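Local coordinates for BluB-like flavoprotein (Clostridium difficile 630, PDB 3EO8) that binds flavin mononucleotide and is probably an oxidoreductase of the nitroreductase family, at residues L103-T108 / D171-V176; I8-S13 / S152-G157. All blocks are in the same frame, centred on the assembly; numbering follows the deposited sequence.

Interaction 1. Residues L103-T108 / D171-V176; sequences LVLVFT and DEIEAV. With ACT (acetate ion), chain I.
Both oxygens of the Glu174 carboxylate are gripped: OE1 forms a salt bridge with Lys185, while OE2 accepts the backbone N-H of Leu190 and has a long, weak ion pair with Arg135 of the second subunit. This buried carboxylate is thus likely to stay charged, and its bonds fix the side chain that meets Phe107. Glu174 CG lies 3.9 Å from Phe107 CE2 and nearly as close to CZ, so a methylene, not the carboxylate, touches the far end of the ring, at an oblique slant; ring and carboxylate planes are turned 42° apart. Phe107 reaches this far because its CG stands anti to the carbonyl carbon (chi1 -81°), which brings the ring end closer to the helix than its CB would suggest. Beside this pair, Leu105 and Ile173 point toward each other and meet methyl to methyl, Leu105 CD1 being 4.4 Å from Ile173 CG2, a loose contact. With CA atoms of Leu105 and Glu174 still 9.4 Å apart, side chains alone span the gap. On the helix, Asp171 N donates a nearly straight bond (168°) of 2.8 Å to O of an acetate ion, probably from the crystallisation liquor. Helix 170-181 packs here on strand 102-108 of the central antiparallel sheet; helix 54-75 touches Ile173, and helix 137-155 covers Val106 and Thr108.

Interaction 2. Residues I8-S13 / S152-G157; sequences IFKRQS and SAIELG. With FMN (flavin mononucleotide), chain G.
The phosphate end of the FMN site starts where helix 4-10 gives out at Arg11, and there the chain packs on Ile154 in the last turn of helix 137-155. Ile154 sends its two branches to different neighbours. CD1 presses on the root of the arginine, 3.5 Å from Arg11 CB, and CG2 lies 3.7 Å from Lys10 CD, alongside a chain running the opposite way. Extended throughout, with CG anti to the backbone N (chi1 -166°), Lys10 carries NZ to a water at 2.7 Å that donates to Ile154 O; this carbonyl also accepts Gly157 N in the Schellman motif ending the helix. Arg11 bends away from Ile154 at chi2 and chi3 and brings its guanidinium edge to the phosphate, NH1 bonding to FMN O2P at 2.8 Å and NH2 to O3P at 2.9 Å. O2P is also the acceptor for Ser13 OG (2.7 Å), while Ser13 N points almost straight (178°) at O1P. NH2 further bonds to the carbonyl of Ala36 of the second subunit. Helix 24-35 packs on Ala153 near the end of helix 137-155 and on Leu156, which follows it.

How the interactions relate
Interactions 1 and 2 lie on opposite sides of the chain's centre, 24 Å apart between centres, and their segments alternate along the sequence. Both bury apolar surface, but interaction 1 is wholly interior, joining a sheet strand to a helix, whereas interaction 2 couples two helix ends and includes an exposed lysine with a bridging water. Helix 137-155 connects them: its end carries half of interaction 2, and its earlier residues pack on the strand of interaction 1. Charge is used differently too. The buried glutamate of 103-108/171-176 is held by protein groups, while the arginine of 8-13/152-157 serves the flavin phosphate; in the first contact the side chain of Ile173 is about 10 Å from the FMN.

Interaction 1. Residues L103-T108 / D171-V176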
# COMPACT_ATOMS: atom_id res chain seq x y z
N LEU A 103 -14.05 4.16 14.86
CA LEU A 103 -13.08 3.13 14.51
C LEU A 103 -13.51 2.55 13.16
O LEU A 103 -14.64 2.12 13.02
CB LEU A 103 -13.06 1.99 15.53
CG LEU A 103 -12.10 0.86 15.24
CD1 LEU A 103 -10.67 1.41 15.17
CD2 LEU A 103 -12.25 -0.26 16.29
N VAL A 104 -12.60 2.53 12.19
CA VAL A 104 -12.89 1.90 10.92
C VAL A 104 -12.03 0.65 10.80
O VAL A 104 -10.82 0.71 10.97
CB VAL A 104 -12.62 2.83 9.75
CG1 VAL A 104 -13.07 2.16 8.45
CG2 VAL A 104 -13.31 4.21 9.97
N LEU A 105 -12.63 -0.50 10.54
CA LEU A 105 -11.88 -1.69 10.30
C LEU A 105 -11.82 -1.85 8.81
O LEU A 105 -12.87 -1.88 8.14
CB LEU A 105 -12.56 -2.92 10.91
CG LEU A 105 -12.86 -2.84 12.40
CD1 LEU A 105 -13.56 -4.13 12.80
CD2 LEU A 105 -11.64 -2.61 13.21
N VAL A 106 -10.60 -1.91 8.29
CA VAL A 106 -10.41 -2.03 6.87
C VAL A 106 -10.08 -3.47 6.58
O VAL A 106 -8.98 -3.96 6.91
CB VAL A 106 -9.31 -1.11 6.34
CG1 VAL A 106 -9.42 -1.10 4.87
CG2 VAL A 106 -9.51 0.34 6.88
N PHE A 107 -11.07 -4.16 6.00
CA PHE A 107 -10.90 -5.55 5.57
C PHE A 107 -10.33 -5.58 4.16
O PHE A 107 -10.50 -4.66 3.38
CB PHE A 107 -12.24 -6.31 5.60
CG PHE A 107 -12.62 -6.80 6.97
CD1 PHE A 107 -13.09 -5.92 7.93
CD2 PHE A 107 -12.49 -8.13 7.30
CE1 PHE A 107 -13.45 -6.37 9.21
CE2 PHE A 107 -12.81 -8.59 8.57
CZ PHE A 107 -13.30 -7.71 9.53
N THR A 108 -9.64 -6.67 3.85
CA THR A 108 -8.98 -6.82 2.57
C THR A 108 -8.96 -8.33 2.24
O THR A 108 -9.45 -9.14 3.02
CB THR A 108 -7.56 -6.19 2.61
OG1 THR A 108 -7.00 -6.15 1.29
CG2 THR A 108 -6.61 -6.98 3.56
N ASP A 171 -7.50 -12.24 14.05
CA ASP A 171 -8.51 -13.27 14.06
C ASP A 171 -9.53 -13.05 15.17
O ASP A 171 -10.73 -13.28 14.99
CB ASP A 171 -7.90 -14.65 14.28
CG ASP A 171 -7.02 -15.12 13.13
OD1 ASP A 171 -6.80 -14.37 12.15
OD2 ASP A 171 -6.53 -16.28 13.21
N GLU A 172 -9.04 -12.63 16.33
CA GLU A 172 -9.88 -12.44 17.50
C GLU A 172 -10.77 -11.22 17.36
O GLU A 172 -11.90 -11.24 17.82
CB GLU A 172 -9.03 -12.30 18.75
CG GLU A 172 -8.37 -13.63 19.15
CD GLU A 172 -7.16 -14.02 18.36
OE1 GLU A 172 -6.63 -13.22 17.57
OE2 GLU A 172 -6.71 -15.18 18.53
N ILE A 173 -10.25 -10.18 16.74
CA ILE A 173 -11.02 -8.96 16.41
C ILE A 173 -12.17 -9.29 15.46
O ILE A 173 -13.31 -8.84 15.65
CB ILE A 173 -10.11 -7.87 15.78
CG1 ILE A 173 -9.05 -7.34 16.79
CG2 ILE A 173 -10.96 -6.68 15.28
CD1 ILE A 173 -8.06 -6.35 16.16
N GLU A 174 -11.86 -10.07 14.42
CA GLU A 174 -12.85 -10.51 13.46
C GLU A 174 -13.99 -11.31 14.14
O GLU A 174 -15.17 -11.11 13.84
CB GLU A 174 -12.18 -11.39 12.41
CG GLU A 174 -11.24 -10.61 11.46
CD GLU A 174 -10.33 -11.51 10.64
OE1 GLU A 174 -10.58 -12.75 10.58
OE2 GLU A 174 -9.32 -10.97 10.10
N ALA A 175 -13.63 -12.20 15.06
CA ALA A 175 -14.60 -13.00 15.81
C ALA A 175 -15.53 -12.14 16.66
O ALA A 175 -16.73 -12.39 16.71
CB ALA A 175 -13.87 -13.99 16.70
N VAL A 176 -14.98 -11.14 17.35
CA VAL A 176 -15.81 -10.18 18.10
C VAL A 176 -16.77 -9.44 17.18
O VAL A 176 -17.96 -9.33 17.48
CB VAL A 176 -14.95 -9.14 18.85
CG1 VAL A 176 -15.84 -8.02 19.43
CG2 VAL A 176 -14.12 -9.84 19.92
C ACT I . -4.36 -14.26 15.01
O ACT I . -4.89 -13.30 14.41
OXT ACT I . -4.77 -14.46 16.18
CH3 ACT I . -3.29 -15.11 14.37

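Interaction 2. Residues I8-S13 / S152-G157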
# COMPACT_ATOMS: atom_id res chain seq x y z
N ILE A 8 -1.62 16.77 1.68
CA ILE A 8 -0.50 15.83 1.83
C ILE A 8 0.45 16.26 2.95
O ILE A 8 0.91 15.42 3.71
CB ILE A 8 0.24 15.62 0.49
CG1 ILE A 8 -0.57 14.64 -0.37
CG2 ILE A 8 1.71 15.11 0.71
CD1 ILE A 8 0.03 14.36 -1.74
N PHE A 9 0.68 17.57 3.07
CA PHE A 9 1.67 18.05 4.05
C PHE A 9 1.05 18.38 5.40
O PHE A 9 1.75 18.58 6.38
CB PHE A 9 2.53 19.16 3.46
CG PHE A 9 3.53 18.64 2.45
CD1 PHE A 9 4.65 17.93 2.88
CD2 PHE A 9 3.28 18.72 1.09
CE1 PHE A 9 5.53 17.38 1.95
CE2 PHE A 9 4.15 18.17 0.18
CZ PHE A 9 5.26 17.49 0.61
N LYS A 10 -0.28 18.40 5.45
CA LYS A 10 -1.02 18.49 6.71
C LYS A 10 -1.16 17.13 7.38
O LYS A 10 -1.39 17.06 8.60
CB LYS A 10 -2.39 19.10 6.46
CG LYS A 10 -3.15 19.56 7.71
CD LYS A 10 -4.38 20.36 7.29
CE LYS A 10 -5.01 21.08 8.45
NZ LYS A 10 -6.32 21.66 8.05
N ARG A 11 -1.05 16.05 6.61
CA ARG A 11 -1.27 14.72 7.13
C ARG A 11 -0.25 14.35 8.20
O ARG A 11 0.98 14.39 7.98
CB ARG A 11 -1.23 13.65 6.03
CG ARG A 11 -1.70 12.28 6.45
CD ARG A 11 -0.92 11.16 5.80
NE ARG A 11 0.50 11.31 6.02
CZ ARG A 11 1.11 11.06 7.17
NH1 ARG A 11 0.42 10.61 8.21
NH2 ARG A 11 2.41 11.24 7.26
N GLN A 12 -0.79 13.95 9.34
CA GLN A 12 -0.01 13.39 10.41
C GLN A 12 -0.73 12.15 10.96
O GLN A 12 -1.92 11.97 10.73
CB GLN A 12 0.14 14.44 11.52
CG GLN A 12 0.96 15.66 11.15
CD GLN A 12 1.09 16.61 12.34
OE1 GLN A 12 0.25 17.51 12.51
NE2 GLN A 12 2.10 16.39 13.19
N SER A 13 -0.03 11.32 11.73
CA SER A 13 -0.72 10.29 12.52
C SER A 13 -1.34 10.89 13.78
O SER A 13 -0.64 11.26 14.73
CB SER A 13 0.22 9.16 12.90
OG SER A 13 0.62 8.51 11.73
N SER A 152 -8.67 12.44 2.34
CA SER A 152 -10.04 12.94 2.26
C SER A 152 -10.56 13.34 3.62
O SER A 152 -11.23 14.36 3.76
CB SER A 152 -10.93 11.88 1.61
OG SER A 152 -10.46 11.60 0.31
N ALA A 153 -10.25 12.53 4.62
CA ALA A 153 -10.56 12.87 6.02
C ALA A 153 -10.03 14.25 6.37
O ALA A 153 -10.76 15.08 6.91
CB ALA A 153 -9.99 11.82 6.99
N ILE A 154 -8.77 14.52 6.01
CA ILE A 154 -8.15 15.83 6.30
C ILE A 154 -8.84 16.99 5.56
O ILE A 154 -9.19 18.04 6.16
CB ILE A 154 -6.62 15.81 5.99
CG1 ILE A 154 -5.88 14.84 6.93
CG2 ILE A 154 -6.03 17.22 6.17
CD1 ILE A 154 -4.61 14.28 6.34
N GLU A 155 -9.15 16.79 4.29
CA GLU A 155 -9.88 17.81 3.54
C GLU A 155 -11.20 18.17 4.19
O GLU A 155 -11.61 19.32 4.13
CB GLU A 155 -10.17 17.37 2.11
CG GLU A 155 -10.93 18.41 1.34
CD GLU A 155 -11.12 18.10 -0.14
OE1 GLU A 155 -11.20 16.91 -0.50
OE2 GLU A 155 -11.22 19.07 -0.93
N LEU A 156 -11.87 17.19 4.78
CA LEU A 156 -13.19 17.39 5.38
C LEU A 156 -13.14 17.94 6.83
O LEU A 156 -14.19 18.20 7.44
CB LEU A 156 -13.99 16.06 5.32
CG LEU A 156 -14.40 15.66 3.88
CD1 LEU A 156 -14.74 14.22 3.77
CD2 LEU A 156 -15.56 16.54 3.37
N GLY A 157 -11.94 18.16 7.36
CA GLY A 157 -11.78 18.76 8.68
C GLY A 157 -11.49 17.78 9.80
O GLY A 157 -11.58 18.13 10.98
N1 FMN G . 0.78 4.33 14.09
C2 FMN G . 0.41 3.84 15.32
O2 FMN G . 0.40 4.54 16.34
N3 FMN G . 0.01 2.53 15.43
C4 FMN G . 0.02 1.67 14.37
O4 FMN G . -0.37 0.49 14.53
C4A FMN G . 0.40 2.16 13.13
N5 FMN G . 0.39 1.33 12.03
C5A FMN G . 0.73 1.82 10.78
C6 FMN G . 0.67 0.96 9.70
C7 FMN G . 0.99 1.43 8.44
C7M FMN G . 0.54 0.61 7.28
C8 FMN G . 1.34 2.78 8.27
C8M FMN G . 1.30 3.38 6.90
C9 FMN G . 1.39 3.63 9.36
C9A FMN G . 1.07 3.16 10.63
N10 FMN G . 1.14 3.98 11.76
C10 FMN G . 0.75 3.50 12.99
C1' FMN G . 1.60 5.41 11.67
C2' FMN G . 3.12 5.55 11.61
O2' FMN G . 3.69 5.33 12.89
C3' FMN G . 3.46 6.96 11.14
O3' FMN G . 2.94 7.13 9.82
C4' FMN G . 4.94 7.33 11.16
O4' FMN G . 5.46 7.28 12.48
C5' FMN G . 5.11 8.74 10.60
O5' FMN G . 4.41 9.65 11.43
P FMN G . 3.37 10.69 10.75
O1P FMN G . 2.78 11.56 11.82
O2P FMN G . 2.31 9.82 10.10
O3P FMN G . 4.03 11.52 9.65
O HOH W 1 -8.27 19.89 7.73